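Local coordinates for protein putative isomerase (Streptomyces coelicolor A3, PDB 2OQH) that probably acts on acid sugars as a member of the enolase superfamily, perhaps dehydrating D-glucarate to 5-dehydro-4-deoxy-D-glucarate, at residues S71-L75 and C104-M108; L75-H79 and I97-D101. One frame throughout, in Å; residues are numbered along the deposited sequence.

Contact 1 of 2, residues S71-L75 and C104-M108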
loop_
_atom_site.group_PDB
_atom_site.type_symbol
_atom_site.label_atom_id
_atom_site.label_comp_id
_atom_site.label_asym_id
_atom_site.label_seq_id
_atom_site.Cartn_x
_atom_site.Cartn_y
_atom_site.Cartn_z
ATOM N N SER A 71 -9.374 21.957 14.298
ATOM C CA SER A 71 -10.376 20.907 14.270
ATOM C C SER A 71 -9.832 19.739 13.453
ATOM O O SER A 71 -9.153 19.945 12.454
ATOM C CB SER A 71 -11.655 21.436 13.623
ATOM O OG SER A 71 -12.560 20.383 13.352
ATOM N N PRO A 72 -10.095 18.495 13.884
ATOM C CA PRO A 72 -9.590 17.356 13.107
ATOM C C PRO A 72 -10.304 17.288 11.754
ATOM O O PRO A 72 -9.849 16.626 10.822
ATOM C CB PRO A 72 -9.897 16.158 14.009
ATOM C CG PRO A 72 -11.087 16.619 14.798
ATOM C CD PRO A 72 -10.736 18.042 15.132
ATOM N N PHE A 73 -11.419 18.003 11.663
ATOM C CA PHE A 73 -12.222 18.066 10.450
ATOM C C PHE A 73 -11.631 18.998 9.391
ATOM O O PHE A 73 -12.043 18.961 8.225
ATOM C CB PHE A 73 -13.626 18.556 10.791
ATOM C CG PHE A 73 -14.500 17.516 11.425
ATOM C CD1 PHE A 73 -15.251 16.648 10.632
ATOM C CD2 PHE A 73 -14.581 17.401 12.815
ATOM C CE1 PHE A 73 -16.076 15.682 11.212
ATOM C CE2 PHE A 73 -15.406 16.434 13.408
ATOM C CZ PHE A 73 -16.152 15.575 12.606
ATOM N N ALA A 74 -10.681 19.835 9.789
ATOM C CA ALA A 74 -10.082 20.787 8.856
ATOM C C ALA A 74 -8.879 20.222 8.103
ATOM O O ALA A 74 -7.783 20.781 8.162
ATOM C CB ALA A 74 -9.690 22.060 9.607
ATOM N N LEU A 75 -9.093 19.126 7.380
ATOM C CA LEU A 75 -8.022 18.484 6.621
ATOM C C LEU A 75 -7.519 19.308 5.438
ATOM O O LEU A 75 -6.318 19.373 5.197
ATOM C CB LEU A 75 -8.471 17.096 6.140
ATOM C CG LEU A 75 -8.551 16.039 7.250
ATOM C CD1 LEU A 75 -9.028 14.715 6.684
ATOM C CD2 LEU A 75 -7.176 15.876 7.891
ATOM N N CYS A 104 -6.726 11.923 12.061
ATOM C CA CYS A 104 -7.847 12.861 12.043
ATOM C C CYS A 104 -9.133 12.192 11.541
ATOM O O CYS A 104 -10.219 12.457 12.059
ATOM C CB CYS A 104 -7.509 14.078 11.175
ATOM S SG CYS A 104 -6.303 15.195 11.906
ATOM N N TRP A 105 -9.016 11.334 10.531
ATOM C CA TRP A 105 -10.182 10.631 10.011
ATOM C C TRP A 105 -10.742 9.711 11.092
ATOM O O TRP A 105 -11.951 9.594 11.265
ATOM C CB TRP A 105 -9.811 9.800 8.778
ATOM C CG TRP A 105 -9.857 10.575 7.489
ATOM C CD1 TRP A 105 -8.805 11.146 6.832
ATOM C CD2 TRP A 105 -11.022 10.861 6.708
ATOM N NE1 TRP A 105 -9.245 11.767 5.686
ATOM C CE2 TRP A 105 -10.601 11.608 5.586
ATOM C CE3 TRP A 105 -12.387 10.559 6.848
ATOM C CZ2 TRP A 105 -11.497 12.059 4.607
ATOM C CZ3 TRP A 105 -13.280 11.009 5.876
ATOM C CH2 TRP A 105 -12.828 11.750 4.770
ATOM N N ASP A 106 -9.845 9.042 11.805
ATOM C CA ASP A 106 -10.248 8.141 12.874
ATOM C C ASP A 106 -11.009 8.957 13.925
ATOM O O ASP A 106 -12.078 8.550 14.378
ATOM C CB ASP A 106 -9.003 7.482 13.473
ATOM C CG ASP A 106 -9.332 6.411 14.501
ATOM O OD1 ASP A 106 -10.303 5.644 14.296
ATOM O OD2 ASP A 106 -8.590 6.327 15.507
ATOM N N ALA A 107 -10.465 10.115 14.288
ATOM C CA ALA A 107 -11.098 10.995 15.268
ATOM C C ALA A 107 -12.456 11.495 14.763
ATOM O O ALA A 107 -13.404 11.622 15.536
ATOM C CB ALA A 107 -10.183 12.179 15.576
HETATM N N MSE A 108 -12.541 11.781 13.464
HETATM C CA MSE A 108 -13.779 12.256 12.850
HETATM C C MSE A 108 -14.876 11.199 12.928
HETATM O O MSE A 108 -16.036 11.507 13.208
HETATM C CB MSE A 108 -13.535 12.629 11.380
HETATM C CG MSE A 108 -12.884 13.998 11.157
HETATM SE SE MSE A 108 -12.435 14.258 9.268
HETATM C CE MSE A 108 -10.526 14.219 9.433
#
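The F73 ring carries M108 over one face, and S71 OG lies in its plane at the edge. M108 CG sits above the centre of that face, 3.6 Å from the F73 ring centroid and 14° off the normal, which defines a CH-pi contact. M108 SE, the selenium of selenomethionine, makes a more oblique Met-aromatic approach at 4.6 Å from the same centroid. F73 starts out from its backbone away from residues 104-108, but with CG anti to the carbonyl carbon (chi1 -77°) the ring swings back across M108, the two side chains running past each other in opposite directions. The W105 indole is met obliquely by the L75 side chain, whose CD1 comes 3.6 Å from W105 CD1. The other branch, CD2, rests 3.8 Å from C104 CB. An alanine in place of L75 would lack both methyl branches and would probably leave a gap between C104 and the W105 indole. Placement of the M108 methyl is doubtful, since it sits too close to its neighbours. P72 faces the helix between C104 and A107, its CB 4.2 Å from C104 CB and 4.3 Å from A107 CB. The segment 71-75 is itself folded tightly: F73 N donates to S71 OG (3.1 Å), an ST turn, inside a type I beta turn from S71 to A74. Beyond the contact, F73 also touches L3. No hydrogen bond crosses between the segments, and the side-chain contacts are mainly apolar, made by residues one helical turn apart (C104, then A107 and M108). A turn leading through the N-cap residue A74 into helix 75-81 is thus laid against the long helix 85-112, within the N-terminal domain of the mandelate racemase/muconate lactonizing enzyme family.

Contact 2 of 2, residues L75-H79 and I97-D101; sequences LEAFH and IAAVD
H79 and D101 are brought together by two different first torsions: the H79 ring carbon CG stands anti to its carbonyl carbon (chi1 -75°), while D101 extends with CG anti to the backbone N (chi1 -177°). H79 NE2 then donates to D101 OD1 at 2.7 Å with an N-H...O angle of 159°. The acceptor lies nearly in the imidazole plane, whereas the donor approaches OD1 on its anti side and well out of the carboxylate plane. This His-carboxylate bond helps to hold the ring's rotation, together with I97 CG2, which closes on the same imidazole obliquely, 3.4 Å from H79 CE1. F78 CD2 stands over the centre of one H79 ring face. The axes of segments 75-79 and 97-101 approach to 11.4 Å and run nearly antiparallel, as the arms of a helical hairpin in the capping domain of an enolase-type fold. D101 also looks beyond that domain: its OD2 is hydrogen-bonded to I277 N at the start of helix 277-289 in the barrel, so one carboxylate joins hairpin and barrel. Further apolar contact comes from F78, whose CZ meets V100 CG1 at 3.7 Å and whose CE2 lies 4.0 Å from I97 CG2, both oblique to the ring. L67 touches F78 and V100, and M63 of helix 54-63 touches I97 and V100. At the other end of the interface, L75 CD2 approaches D101 OD1 to 3.8 Å.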
loop_
_atom_site.group_PDB
_atom_site.type_symbol
_atom_site.label_atom_id
_atom_site.label_comp_id
_atom_site.label_asym_id
_atom_site.label_seq_id
_atom_site.Cartn_x
_atom_site.Cartn_y
_atom_site.Cartn_z
ATOM N N LEU A 75 -9.093 19.126 7.380
ATOM C CA LEU A 75 -8.022 18.484 6.621
ATOM C C LEU A 75 -7.519 19.308 5.438
ATOM O O LEU A 75 -6.318 19.373 5.197
ATOM C CB LEU A 75 -8.471 17.096 6.140
ATOM C CG LEU A 75 -8.551 16.039 7.250
ATOM C CD1 LEU A 75 -9.028 14.715 6.684
ATOM C CD2 LEU A 75 -7.176 15.876 7.891
ATOM N N GLU A 76 -8.436 19.937 4.706
ATOM C CA GLU A 76 -8.057 20.758 3.556
ATOM C C GLU A 76 -7.098 21.843 4.022
ATOM O O GLU A 76 -6.079 22.084 3.384
ATOM C CB GLU A 76 -9.298 21.397 2.914
ATOM C CG GLU A 76 -10.205 20.418 2.179
ATOM C CD GLU A 76 -9.795 20.177 0.725
ATOM O OE1 GLU A 76 -8.708 20.636 0.310
ATOM O OE2 GLU A 76 -10.566 19.526 -0.006
ATOM N N ALA A 77 -7.423 22.485 5.142
ATOM C CA ALA A 77 -6.578 23.545 5.687
ATOM C C ALA A 77 -5.225 22.988 6.109
ATOM O O ALA A 77 -4.180 23.608 5.874
ATOM C CB ALA A 77 -7.265 24.208 6.871
ATOM N N PHE A 78 -5.244 21.812 6.729
ATOM C CA PHE A 78 -4.018 21.161 7.178
ATOM C C PHE A 78 -3.058 20.832 6.031
ATOM O O PHE A 78 -1.873 21.168 6.079
ATOM C CB PHE A 78 -4.353 19.872 7.924
ATOM C CG PHE A 78 -3.157 19.016 8.204
ATOM C CD1 PHE A 78 -2.100 19.506 8.962
ATOM C CD2 PHE A 78 -3.072 17.727 7.688
ATOM C CE1 PHE A 78 -0.965 18.718 9.203
ATOM C CE2 PHE A 78 -1.940 16.934 7.924
ATOM C CZ PHE A 78 -0.888 17.434 8.682
ATOM N N HIS A 79 -3.566 20.150 5.012
ATOM C CA HIS A 79 -2.735 19.789 3.872
ATOM C C HIS A 79 -2.152 21.016 3.187
ATOM O O HIS A 79 -0.969 21.037 2.859
ATOM C CB HIS A 79 -3.536 18.961 2.870
ATOM C CG HIS A 79 -3.759 17.549 3.308
ATOM N ND1 HIS A 79 -2.742 16.621 3.366
ATOM C CD2 HIS A 79 -4.870 16.922 3.758
ATOM C CE1 HIS A 79 -3.218 15.480 3.834
ATOM N NE2 HIS A 79 -4.507 15.636 4.080
ATOM N N ILE A 97 2.726 13.188 6.879
ATOM C CA ILE A 97 1.434 13.841 6.708
ATOM C C ILE A 97 0.303 12.812 6.740
ATOM O O ILE A 97 -0.714 13.020 7.400
ATOM C CB ILE A 97 1.400 14.627 5.371
ATOM C CG1 ILE A 97 2.333 15.839 5.475
ATOM C CG2 ILE A 97 -0.033 15.023 5.023
ATOM C CD1 ILE A 97 2.490 16.636 4.198
ATOM N N ALA A 98 0.485 11.697 6.039
ATOM C CA ALA A 98 -0.536 10.650 5.997
ATOM C C ALA A 98 -0.922 10.127 7.387
ATOM O O ALA A 98 -2.096 9.893 7.665
ATOM C CB ALA A 98 -0.062 9.491 5.110
ATOM N N ALA A 99 0.071 9.933 8.250
ATOM C CA ALA A 99 -0.166 9.445 9.612
ATOM C C ALA A 99 -1.135 10.375 10.344
ATOM O O ALA A 99 -2.081 9.922 10.986
ATOM C CB ALA A 99 1.152 9.365 10.374
ATOM N N VAL A 100 -0.886 11.679 10.240
ATOM C CA VAL A 100 -1.737 12.680 10.871
ATOM C C VAL A 100 -3.102 12.698 10.194
ATOM O O VAL A 100 -4.131 12.858 10.853
ATOM C CB VAL A 100 -1.102 14.087 10.772
ATOM C CG1 VAL A 100 -2.021 15.135 11.390
ATOM C CG2 VAL A 100 0.256 14.084 11.469
ATOM N N ASP A 101 -3.100 12.535 8.873
ATOM C CA ASP A 101 -4.329 12.532 8.097
ATOM C C ASP A 101 -5.239 11.414 8.583
ATOM O O ASP A 101 -6.422 11.634 8.845
ATOM C CB ASP A 101 -4.020 12.321 6.610
ATOM C CG ASP A 101 -5.264 12.387 5.738
ATOM O OD1 ASP A 101 -5.646 13.496 5.317
ATOM O OD2 ASP A 101 -5.866 11.327 5.482
#

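Contacts 1 and 2 lie with their centres about 8 Å apart and are continuous through L75, the first helical residue after the turn, whose side chain serves both. Both use helix 85-112. Segments 75-79 and 97-101 run at 164°, nearly antiparallel, so L75 at the start of helix 75-81 lies by D101, and the loop before it meets the next turns of helix 85-112, at residues 104-108. The character changes along this seam, from mainly apolar, without a cross-segment hydrogen bond, in contact 1 to a polar bond amid apolar groups in contact 2. The centre of contact 2 is about 18 Å from the chain centre, that of contact 1 about 22 Å. Separately, D101 of contact 2 bonds to I277 N of the barrel.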